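Local coordinates for protein (superoxide dismutase) (Aquifex pyrophilus, PDB 1COJ) that destroys superoxide radicals, converting them with an iron cofactor into hydrogen peroxide and molecular oxygen as a homotetrameric enzyme, at residues A[27-39]-A[71-85]. Residues are numbered along the deposited sequence; the frame is centred on the assembly and turned at random.
Sequences HFEAHYKGYVAKY and ETFNYMGVVLHELYF. With FE (Fe (III) ion), chain B.
His27 and His81 reach across from facing helices to bind one iron ion through NE2, His27 NE2 at 2.1 Å and His81 NE2 at 2.2 Å from FE. Imidazole suits both places, since NE2 can bind the metal while the ND1 N-H donates a hydrogen bond: His81 ND1 donates to Gly77 O one turn back (2.6 Å), a bond lying in the ring plane that fixes the rotation of the imidazole, and His27 ND1 donates to a water that also bonds Tyr84 OH, a hydroxyl also hydrogen-bonded to Tyr180. A water ligand, Asp163 and His167 complete the site.

Polar contact between the helices comes from Tyr32, whose OH donates to Glu82 OE1 (2.8 Å) on the anti side of the carboxylate. With CG anti to the backbone N (chi1 163°), the ring drops as a knob among Val78, His81, Glu82 and Phe85. A phenylalanine in its place would probably keep much of this packing but leave the buried Glu82 carboxylate without its hydroxyl donor and Lys8 N without the hydroxyl.

Such pairing of two long helices is the alpha-hairpin of iron/manganese superoxide dismutases, each helix supplying one iron ligand; the axes of 27-39 and 71-85 approach to 8.2 Å, their directions 137° apart.

An aromatic cluster packs beside the two ligand histidines. Phe85 turns its edge to the face of His27, CZ lying 3.8 Å from His27 CG, and offers a face to the edge of Phe28. Tyr35 is a second knob: its CE2 comes to 3.4 Å from His81 CE1, the ring planes 27° apart and displaced so that they hardly overlap. Gly77 lets the helices approach, its CA lying over the Tyr35 face in a CH-pi contact where a beta carbon would clash.

Farther along, the branched Val36 and Val78 meet through their CG2 methyls, and Tyr39 CE1 rests 3.5 Å from Tyr75 CD1.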
ATOM      1  N   HIS A  27      23.923  -7.186  -0.872  1.00 11.17           N
ATOM      2  CA  HIS A  27      22.643  -7.601  -1.438  1.00 12.10           C
ATOM      3  C   HIS A  27      22.342  -9.059  -1.104  1.00 13.35           C
ATOM      4  O   HIS A  27      21.235  -9.387  -0.663  1.00 11.82           O
ATOM      5  CB  HIS A  27      22.636  -7.392  -2.956  1.00 11.48           C
ATOM      6  CG  HIS A  27      21.265  -7.332  -3.556  1.00 13.92           C
ATOM      7  ND1 HIS A  27      21.016  -7.236  -4.909  1.00 14.16           N
ATOM      8  CD2 HIS A  27      20.043  -7.349  -2.960  1.00 13.93           C
ATOM      9  CE1 HIS A  27      19.687  -7.198  -5.086  1.00 17.87           C
ATOM     10  NE2 HIS A  27      19.052  -7.264  -3.931  1.00 18.29           N
ATOM     11  N   PHE A  28      23.345  -9.915  -1.268  1.00 12.86           N
ATOM     12  CA  PHE A  28      23.200 -11.341  -1.002  1.00 13.05           C
ATOM     13  C   PHE A  28      23.326 -11.699   0.477  1.00 12.55           C
ATOM     14  O   PHE A  28      22.450 -12.351   1.044  1.00 12.34           O
ATOM     15  CB  PHE A  28      24.233 -12.136  -1.809  1.00 12.39           C
ATOM     16  CG  PHE A  28      23.959 -13.612  -1.855  1.00 11.97           C
ATOM     17  CD1 PHE A  28      23.206 -14.158  -2.892  1.00 11.33           C
ATOM     18  CD2 PHE A  28      24.438 -14.454  -0.855  1.00 11.29           C
ATOM     19  CE1 PHE A  28      22.930 -15.528  -2.935  1.00 12.15           C
ATOM     20  CE2 PHE A  28      24.169 -15.822  -0.886  1.00 12.26           C
ATOM     21  CZ  PHE A  28      23.413 -16.361  -1.928  1.00 11.40           C
ATOM     22  N   GLU A  29      24.411 -11.250   1.098  1.00 12.37           N
ATOM     23  CA  GLU A  29      24.692 -11.551   2.495  1.00 12.20           C
ATOM     24  C   GLU A  29      23.819 -10.870   3.541  1.00 11.13           C
ATOM     25  O   GLU A  29      23.545 -11.456   4.584  1.00 12.76           O
ATOM     26  CB  GLU A  29      26.168 -11.279   2.805  1.00 12.22           C
ATOM     27  CG  GLU A  29      27.151 -12.071   1.951  1.00 14.69           C
ATOM     28  CD  GLU A  29      27.022 -13.577   2.121  1.00 16.09           C
ATOM     29  OE1 GLU A  29      26.596 -14.036   3.204  1.00 17.34           O
ATOM     30  OE2 GLU A  29      27.362 -14.306   1.168  1.00 17.04           O
ATOM     31  N   ALA A  30      23.394  -9.637   3.290  1.00 11.29           N
ATOM     32  CA  ALA A  30      22.575  -8.931   4.267  1.00 11.91           C
ATOM     33  C   ALA A  30      21.082  -8.941   3.962  1.00 12.63           C
ATOM     34  O   ALA A  30      20.280  -9.404   4.775  1.00 13.85           O
ATOM     35  CB  ALA A  30      23.069  -7.501   4.447  1.00 10.26           C
ATOM     36  N   HIS A  31      20.714  -8.428   2.793  1.00 11.36           N
ATOM     37  CA  HIS A  31      19.313  -8.355   2.399  1.00 12.08           C
ATOM     38  C   HIS A  31      18.651  -9.696   2.167  1.00 11.20           C
ATOM     39  O   HIS A  31      17.709 -10.051   2.868  1.00 12.96           O
ATOM     40  CB  HIS A  31      19.161  -7.457   1.176  1.00 10.63           C
ATOM     41  CG  HIS A  31      19.572  -6.040   1.429  1.00 12.46           C
ATOM     42  ND1 HIS A  31      18.882  -5.221   2.299  1.00 11.05           N
ATOM     43  CD2 HIS A  31      20.626  -5.316   0.988  1.00 12.54           C
ATOM     44  CE1 HIS A  31      19.496  -4.052   2.384  1.00 12.95           C
ATOM     45  NE2 HIS A  31      20.556  -4.081   1.603  1.00 12.39           N
ATOM     46  N   TYR A  32      19.149 -10.448   1.192  1.00 11.25           N
ATOM     47  CA  TYR A  32      18.588 -11.757   0.884  1.00  9.74           C
ATOM     48  C   TYR A  32      18.513 -12.675   2.112  1.00  9.71           C
ATOM     49  O   TYR A  32      17.446 -13.200   2.447  1.00  8.49           O
ATOM     50  CB  TYR A  32      19.398 -12.409  -0.241  1.00  8.46           C
ATOM     51  CG  TYR A  32      19.191 -13.900  -0.390  1.00  9.14           C
ATOM     52  CD1 TYR A  32      17.918 -14.440  -0.576  1.00  7.48           C
ATOM     53  CD2 TYR A  32      20.274 -14.776  -0.327  1.00  7.42           C
ATOM     54  CE1 TYR A  32      17.733 -15.828  -0.695  1.00  9.58           C
ATOM     55  CE2 TYR A  32      20.105 -16.149  -0.443  1.00  9.30           C
ATOM     56  CZ  TYR A  32      18.838 -16.673  -0.626  1.00 10.07           C
ATOM     57  OH  TYR A  32      18.690 -18.035  -0.741  1.00  8.88           O
ATOM     58  N   LYS A  33      19.637 -12.840   2.799  1.00  8.75           N
ATOM     59  CA  LYS A  33      19.671 -13.694   3.971  1.00  8.87           C
ATOM     60  C   LYS A  33      18.804 -13.165   5.105  1.00  9.24           C
ATOM     61  O   LYS A  33      18.305 -13.941   5.927  1.00  8.48           O
ATOM     62  CB  LYS A  33      21.115 -13.929   4.414  1.00  9.93           C
ATOM     63  CG  LYS A  33      21.909 -14.710   3.378  1.00  9.75           C
ATOM     64  CD  LYS A  33      23.260 -15.162   3.896  1.00 12.27           C
ATOM     65  CE  LYS A  33      23.946 -16.047   2.869  1.00 13.20           C
ATOM     66  NZ  LYS A  33      25.231 -16.586   3.392  1.00 13.57           N
ATOM     67  N   GLY A  34      18.570 -11.854   5.108  1.00  9.69           N
ATOM     68  CA  GLY A  34      17.735 -11.241   6.127  1.00  9.18           C
ATOM     69  C   GLY A  34      16.285 -11.656   5.961  1.00 10.54           C
ATOM     70  O   GLY A  34      15.569 -11.855   6.949  1.00 10.48           O
ATOM     71  N   TYR A  35      15.851 -11.797   4.708  1.00 10.04           N
ATOM     72  CA  TYR A  35      14.483 -12.213   4.407  1.00  8.46           C
ATOM     73  C   TYR A  35      14.283 -13.665   4.819  1.00  9.68           C
ATOM     74  O   TYR A  35      13.208 -14.040   5.287  1.00  9.43           O
ATOM     75  CB  TYR A  35      14.171 -12.050   2.917  1.00  9.14           C
ATOM     76  CG  TYR A  35      14.241 -10.620   2.439  1.00  9.58           C
ATOM     77  CD1 TYR A  35      13.543  -9.610   3.101  1.00 11.15           C
ATOM     78  CD2 TYR A  35      15.025 -10.269   1.343  1.00  9.87           C
ATOM     79  CE1 TYR A  35      13.627  -8.279   2.685  1.00 11.16           C
ATOM     80  CE2 TYR A  35      15.116  -8.940   0.919  1.00 12.19           C
ATOM     81  CZ  TYR A  35      14.413  -7.954   1.595  1.00 12.67           C
ATOM     82  OH  TYR A  35      14.472  -6.642   1.171  1.00 16.36           O
ATOM     83  N   VAL A  36      15.318 -14.480   4.636  1.00  9.60           N
ATOM     84  CA  VAL A  36      15.254 -15.891   5.008  1.00 10.31           C
ATOM     85  C   VAL A  36      15.098 -16.007   6.529  1.00 11.32           C
ATOM     86  O   VAL A  36      14.221 -16.725   7.024  1.00 12.09           O
ATOM     87  CB  VAL A  36      16.524 -16.663   4.536  1.00  9.98           C
ATOM     88  CG1 VAL A  36      16.517 -18.094   5.076  1.00  8.42           C
ATOM     89  CG2 VAL A  36      16.592 -16.676   3.008  1.00  8.62           C
ATOM     90  N   ALA A  37      15.909 -15.245   7.256  1.00 10.50           N
ATOM     91  CA  ALA A  37      15.871 -15.257   8.713  1.00 12.54           C
ATOM     92  C   ALA A  37      14.514 -14.813   9.260  1.00 12.07           C
ATOM     93  O   ALA A  37      13.960 -15.450  10.160  1.00 12.31           O
ATOM     94  CB  ALA A  37      16.979 -14.377   9.270  1.00 10.89           C
ATOM     95  N   LYS A  38      13.980 -13.724   8.725  1.00 11.21           N
ATOM     96  CA  LYS A  38      12.694 -13.217   9.182  1.00 10.56           C
ATOM     97  C   LYS A  38      11.526 -14.127   8.826  1.00 10.66           C
ATOM     98  O   LYS A  38      10.585 -14.272   9.613  1.00 10.47           O
ATOM     99  CB  LYS A  38      12.468 -11.794   8.678  1.00 10.32           C
ATOM    100  CG  LYS A  38      13.170 -10.756   9.528  1.00 12.74           C
ATOM    101  CD  LYS A  38      12.643 -10.793  10.952  1.00 11.81           C
ATOM    102  CE  LYS A  38      13.378  -9.813  11.830  1.00 13.36           C
ATOM    103  NZ  LYS A  38      12.726  -9.729  13.157  1.00 13.36           N
ATOM    104  N   TYR A  39      11.596 -14.759   7.658  1.00 11.09           N
ATOM    105  CA  TYR A  39      10.549 -15.681   7.241  1.00 12.46           C
ATOM    106  C   TYR A  39      10.493 -16.814   8.264  1.00 13.07           C
ATOM    107  O   TYR A  39       9.415 -17.218   8.705  1.00 11.89           O
ATOM    108  CB  TYR A  39      10.842 -16.247   5.847  1.00 12.24           C
ATOM    109  CG  TYR A  39       9.905 -17.359   5.424  1.00 13.19           C
ATOM    110  CD1 TYR A  39       8.673 -17.078   4.832  1.00 12.88           C
ATOM    111  CD2 TYR A  39      10.245 -18.696   5.633  1.00 13.85           C
ATOM    112  CE1 TYR A  39       7.807 -18.101   4.462  1.00 13.01           C
ATOM    113  CE2 TYR A  39       9.387 -19.723   5.269  1.00 13.63           C
ATOM    114  CZ  TYR A  39       8.169 -19.422   4.687  1.00 15.11           C
ATOM    115  OH  TYR A  39       7.311 -20.445   4.345  1.00 19.42           O
ATOM    116  N   GLU A  71       4.532 -12.251   6.199  1.00  7.95           N
ATOM    117  CA  GLU A  71       4.939 -13.535   5.658  1.00  6.42           C
ATOM    118  C   GLU A  71       5.082 -13.393   4.147  1.00  7.80           C
ATOM    119  O   GLU A  71       6.028 -13.923   3.561  1.00  8.33           O
ATOM    120  CB  GLU A  71       3.915 -14.623   5.972  1.00  8.53           C
ATOM    121  CG  GLU A  71       4.333 -16.010   5.476  1.00 10.42           C
ATOM    122  CD  GLU A  71       3.274 -17.066   5.732  1.00 15.30           C
ATOM    123  OE1 GLU A  71       2.080 -16.752   5.560  1.00 15.94           O
ATOM    124  OE2 GLU A  71       3.631 -18.205   6.103  1.00 16.85           O
ATOM    125  N   THR A  72       4.158 -12.667   3.516  1.00  6.72           N
ATOM    126  CA  THR A  72       4.205 -12.472   2.071  1.00  7.72           C
ATOM    127  C   THR A  72       5.391 -11.590   1.683  1.00  7.46           C
ATOM    128  O   THR A  72       6.042 -11.827   0.665  1.00  9.90           O
ATOM    129  CB  THR A  72       2.894 -11.854   1.497  1.00  7.49           C
ATOM    130  OG1 THR A  72       2.689 -10.543   2.030  1.00  7.20           O
ATOM    131  CG2 THR A  72       1.696 -12.725   1.830  1.00  8.65           C
ATOM    132  N   PHE A  73       5.688 -10.592   2.512  1.00  7.29           N
ATOM    133  CA  PHE A  73       6.801  -9.682   2.255  1.00  7.36           C
ATOM    134  C   PHE A  73       8.127 -10.434   2.254  1.00  8.54           C
ATOM    135  O   PHE A  73       8.911 -10.338   1.302  1.00  6.24           O
ATOM    136  CB  PHE A  73       6.848  -8.567   3.307  1.00  6.72           C
ATOM    137  CG  PHE A  73       7.932  -7.550   3.066  1.00  7.48           C
ATOM    138  CD1 PHE A  73       7.772  -6.563   2.098  1.00  5.95           C
ATOM    139  CD2 PHE A  73       9.127  -7.603   3.785  1.00  8.58           C
ATOM    140  CE1 PHE A  73       8.785  -5.638   1.846  1.00  9.76           C
ATOM    141  CE2 PHE A  73      10.146  -6.686   3.544  1.00  8.89           C
ATOM    142  CZ  PHE A  73       9.978  -5.702   2.570  1.00  9.20           C
ATOM    143  N   ASN A  74       8.354 -11.208   3.307  1.00  6.69           N
ATOM    144  CA  ASN A  74       9.592 -11.954   3.444  1.00  8.96           C
ATOM    145  C   ASN A  74       9.730 -13.154   2.517  1.00  9.15           C
ATOM    146  O   ASN A  74      10.798 -13.368   1.933  1.00  8.65           O
ATOM    147  CB  ASN A  74       9.828 -12.329   4.911  1.00  8.73           C
ATOM    148  CG  ASN A  74      10.106 -11.106   5.782  1.00 10.10           C
ATOM    149  OD1 ASN A  74       9.236 -10.630   6.508  1.00 12.97           O
ATOM    150  ND2 ASN A  74      11.312 -10.585   5.687  1.00  5.49           N
ATOM    151  N   TYR A  75       8.647 -13.901   2.322  1.00  8.46           N
ATOM    152  CA  TYR A  75       8.714 -15.061   1.442  1.00  8.42           C
ATOM    153  C   TYR A  75       8.988 -14.622   0.013  1.00  8.43           C
ATOM    154  O   TYR A  75       9.791 -15.243  -0.687  1.00  7.32           O
ATOM    155  CB  TYR A  75       7.434 -15.893   1.514  1.00  8.47           C
ATOM    156  CG  TYR A  75       7.532 -17.205   0.767  1.00  7.44           C
ATOM    157  CD1 TYR A  75       8.524 -18.139   1.075  1.00  8.62           C
ATOM    158  CD2 TYR A  75       6.644 -17.506  -0.262  1.00  8.31           C
ATOM    159  CE1 TYR A  75       8.630 -19.343   0.372  1.00  8.78           C
ATOM    160  CE2 TYR A  75       6.739 -18.704  -0.972  1.00  8.44           C
ATOM    161  CZ  TYR A  75       7.733 -19.616  -0.651  1.00  9.25           C
ATOM    162  OH  TYR A  75       7.834 -20.793  -1.359  1.00  9.57           O
ATOM    163  N   MET A  76       8.320 -13.557  -0.427  1.00  7.76           N
ATOM    164  CA  MET A  76       8.543 -13.049  -1.776  1.00  8.60           C
ATOM    165  C   MET A  76       9.957 -12.491  -1.868  1.00  9.81           C
ATOM    166  O   MET A  76      10.609 -12.601  -2.905  1.00  9.79           O
ATOM    167  CB  MET A  76       7.508 -11.988  -2.152  1.00  7.53           C
ATOM    168  CG  MET A  76       6.151 -12.565  -2.531  1.00  8.92           C
ATOM    169  SD  MET A  76       6.198 -13.551  -4.043  1.00 12.88           S
ATOM    170  CE  MET A  76       6.444 -15.222  -3.406  1.00  8.88           C
ATOM    171  N   GLY A  77      10.426 -11.908  -0.768  1.00 10.86           N
ATOM    172  CA  GLY A  77      11.778 -11.381  -0.722  1.00 10.71           C
ATOM    173  C   GLY A  77      12.753 -12.515  -0.992  1.00 11.29           C
ATOM    174  O   GLY A  77      13.690 -12.353  -1.767  1.00 11.43           O
ATOM    175  N   VAL A  78      12.512 -13.675  -0.385  1.00 10.16           N
ATOM    176  CA  VAL A  78      13.370 -14.841  -0.600  1.00 10.06           C
ATOM    177  C   VAL A  78      13.294 -15.333  -2.057  1.00 11.88           C
ATOM    178  O   VAL A  78      14.297 -15.347  -2.779  1.00 10.14           O
ATOM    179  CB  VAL A  78      12.974 -16.020   0.347  1.00  9.18           C
ATOM    180  CG1 VAL A  78      13.768 -17.281   0.012  1.00  7.19           C
ATOM    181  CG2 VAL A  78      13.191 -15.634   1.803  1.00  7.36           C
ATOM    182  N   VAL A  79      12.090 -15.709  -2.481  1.00 10.63           N
ATOM    183  CA  VAL A  79      11.849 -16.241  -3.816  1.00 10.32           C
ATOM    184  C   VAL A  79      12.343 -15.355  -4.957  1.00  8.92           C
ATOM    185  O   VAL A  79      13.065 -15.824  -5.842  1.00  9.38           O
ATOM    186  CB  VAL A  79      10.346 -16.562  -4.020  1.00 11.86           C
ATOM    187  CG1 VAL A  79      10.076 -16.945  -5.465  1.00 13.35           C
ATOM    188  CG2 VAL A  79       9.922 -17.702  -3.098  1.00 14.14           C
ATOM    189  N   LEU A  80      11.961 -14.083  -4.934  1.00  9.33           N
ATOM    190  CA  LEU A  80      12.359 -13.145  -5.979  1.00  8.55           C
ATOM    191  C   LEU A  80      13.874 -12.990  -6.057  1.00  9.36           C
ATOM    192  O   LEU A  80      14.435 -12.929  -7.152  1.00  7.46           O
ATOM    193  CB  LEU A  80      11.664 -11.795  -5.776  1.00 10.02           C
ATOM    194  CG  LEU A  80      10.316 -11.565  -6.483  1.00 13.00           C
ATOM    195  CD1 LEU A  80       9.567 -12.851  -6.765  1.00 15.89           C
ATOM    196  CD2 LEU A  80       9.470 -10.606  -5.661  1.00 12.41           C
ATOM    197  N   HIS A  81      14.541 -12.955  -4.906  1.00  9.33           N
ATOM    198  CA  HIS A  81      15.995 -12.835  -4.898  1.00  9.62           C
ATOM    199  C   HIS A  81      16.663 -14.086  -5.456  1.00  9.86           C
ATOM    200  O   HIS A  81      17.643 -13.989  -6.198  1.00 12.47           O
ATOM    201  CB  HIS A  81      16.526 -12.507  -3.502  1.00  6.29           C
ATOM    202  CG  HIS A  81      16.439 -11.051  -3.161  1.00  9.37           C
ATOM    203  ND1 HIS A  81      15.378 -10.479  -2.496  1.00  8.37           N
ATOM    204  CD2 HIS A  81      17.267 -10.025  -3.480  1.00  9.99           C
ATOM    205  CE1 HIS A  81      15.579  -9.162  -2.441  1.00 12.91           C
ATOM    206  NE2 HIS A  81      16.712  -8.838  -3.024  1.00 13.98           N
ATOM    207  N   GLU A  82      16.111 -15.255  -5.144  1.00 10.56           N
ATOM    208  CA  GLU A  82      16.680 -16.496  -5.654  1.00  9.69           C
ATOM    209  C   GLU A  82      16.544 -16.580  -7.171  1.00  9.40           C
ATOM    210  O   GLU A  82      17.442 -17.077  -7.853  1.00 10.64           O
ATOM    211  CB  GLU A  82      16.043 -17.703  -4.973  1.00  8.92           C
ATOM    212  CG  GLU A  82      16.407 -17.782  -3.508  1.00  8.95           C
ATOM    213  CD  GLU A  82      15.912 -19.038  -2.825  1.00 13.14           C
ATOM    214  OE1 GLU A  82      16.343 -19.275  -1.681  1.00 13.92           O
ATOM    215  OE2 GLU A  82      15.098 -19.783  -3.411  1.00 15.18           O
ATOM    216  N   LEU A  83      15.435 -16.069  -7.696  1.00  9.24           N
ATOM    217  CA  LEU A  83      15.199 -16.062  -9.137  1.00  8.24           C
ATOM    218  C   LEU A  83      16.118 -15.045  -9.818  1.00  8.80           C
ATOM    219  O   LEU A  83      16.567 -15.243 -10.947  1.00  9.71           O
ATOM    220  CB  LEU A  83      13.734 -15.721  -9.429  1.00  9.70           C
ATOM    221  CG  LEU A  83      12.679 -16.763  -9.041  1.00  9.60           C
ATOM    222  CD1 LEU A  83      11.294 -16.146  -9.089  1.00 10.78           C
ATOM    223  CD2 LEU A  83      12.761 -17.958  -9.979  1.00 11.63           C
ATOM    224  N   TYR A  84      16.400 -13.961  -9.103  1.00  9.17           N
ATOM    225  CA  TYR A  84      17.262 -12.890  -9.588  1.00  9.68           C
ATOM    226  C   TYR A  84      18.734 -13.322  -9.665  1.00 11.39           C
ATOM    227  O   TYR A  84      19.334 -13.314 -10.741  1.00 11.55           O
ATOM    228  CB  TYR A  84      17.089 -11.671  -8.675  1.00  6.55           C
ATOM    229  CG  TYR A  84      18.033 -10.515  -8.913  1.00  8.88           C
ATOM    230  CD1 TYR A  84      17.864  -9.657  -9.998  1.00  8.30           C
ATOM    231  CD2 TYR A  84      19.060 -10.239  -8.012  1.00  8.48           C
ATOM    232  CE1 TYR A  84      18.688  -8.546 -10.174  1.00  8.15           C
ATOM    233  CE2 TYR A  84      19.891  -9.132  -8.180  1.00  9.96           C
ATOM    234  CZ  TYR A  84      19.695  -8.287  -9.256  1.00 10.72           C
ATOM    235  OH  TYR A  84      20.458  -7.144  -9.372  1.00 10.93           O
ATOM    236  N   PHE A  85      19.303 -13.717  -8.531  1.00 11.51           N
ATOM    237  CA  PHE A  85      20.697 -14.150  -8.489  1.00 12.14           C
ATOM    238  C   PHE A  85      20.936 -15.380  -9.358  1.00 11.57           C
ATOM    239  O   PHE A  85      21.932 -15.459 -10.082  1.00 12.33           O
ATOM    240  CB  PHE A  85      21.118 -14.455  -7.050  1.00 11.42           C
ATOM    241  CG  PHE A  85      21.178 -13.245  -6.160  1.00 11.61           C
ATOM    242  CD1 PHE A  85      21.916 -12.127  -6.533  1.00 11.54           C
ATOM    243  CD2 PHE A  85      20.506 -13.230  -4.940  1.00 11.11           C
ATOM    244  CE1 PHE A  85      21.989 -11.014  -5.707  1.00 12.50           C
ATOM    245  CE2 PHE A  85      20.573 -12.120  -4.104  1.00 11.34           C
ATOM    246  CZ  PHE A  85      21.317 -11.010  -4.488  1.00 12.72           C
TER
HETATM  247 FE    FE B 213      17.019  -6.754  -3.533  0.55 20.15          FE
HETATM  248  O   HOH W   1      22.505  -6.307  -7.177  1.00 11.65           O
HETATM  249  O   HOH W   2      15.085  -6.256  -3.399  1.00 13.62           O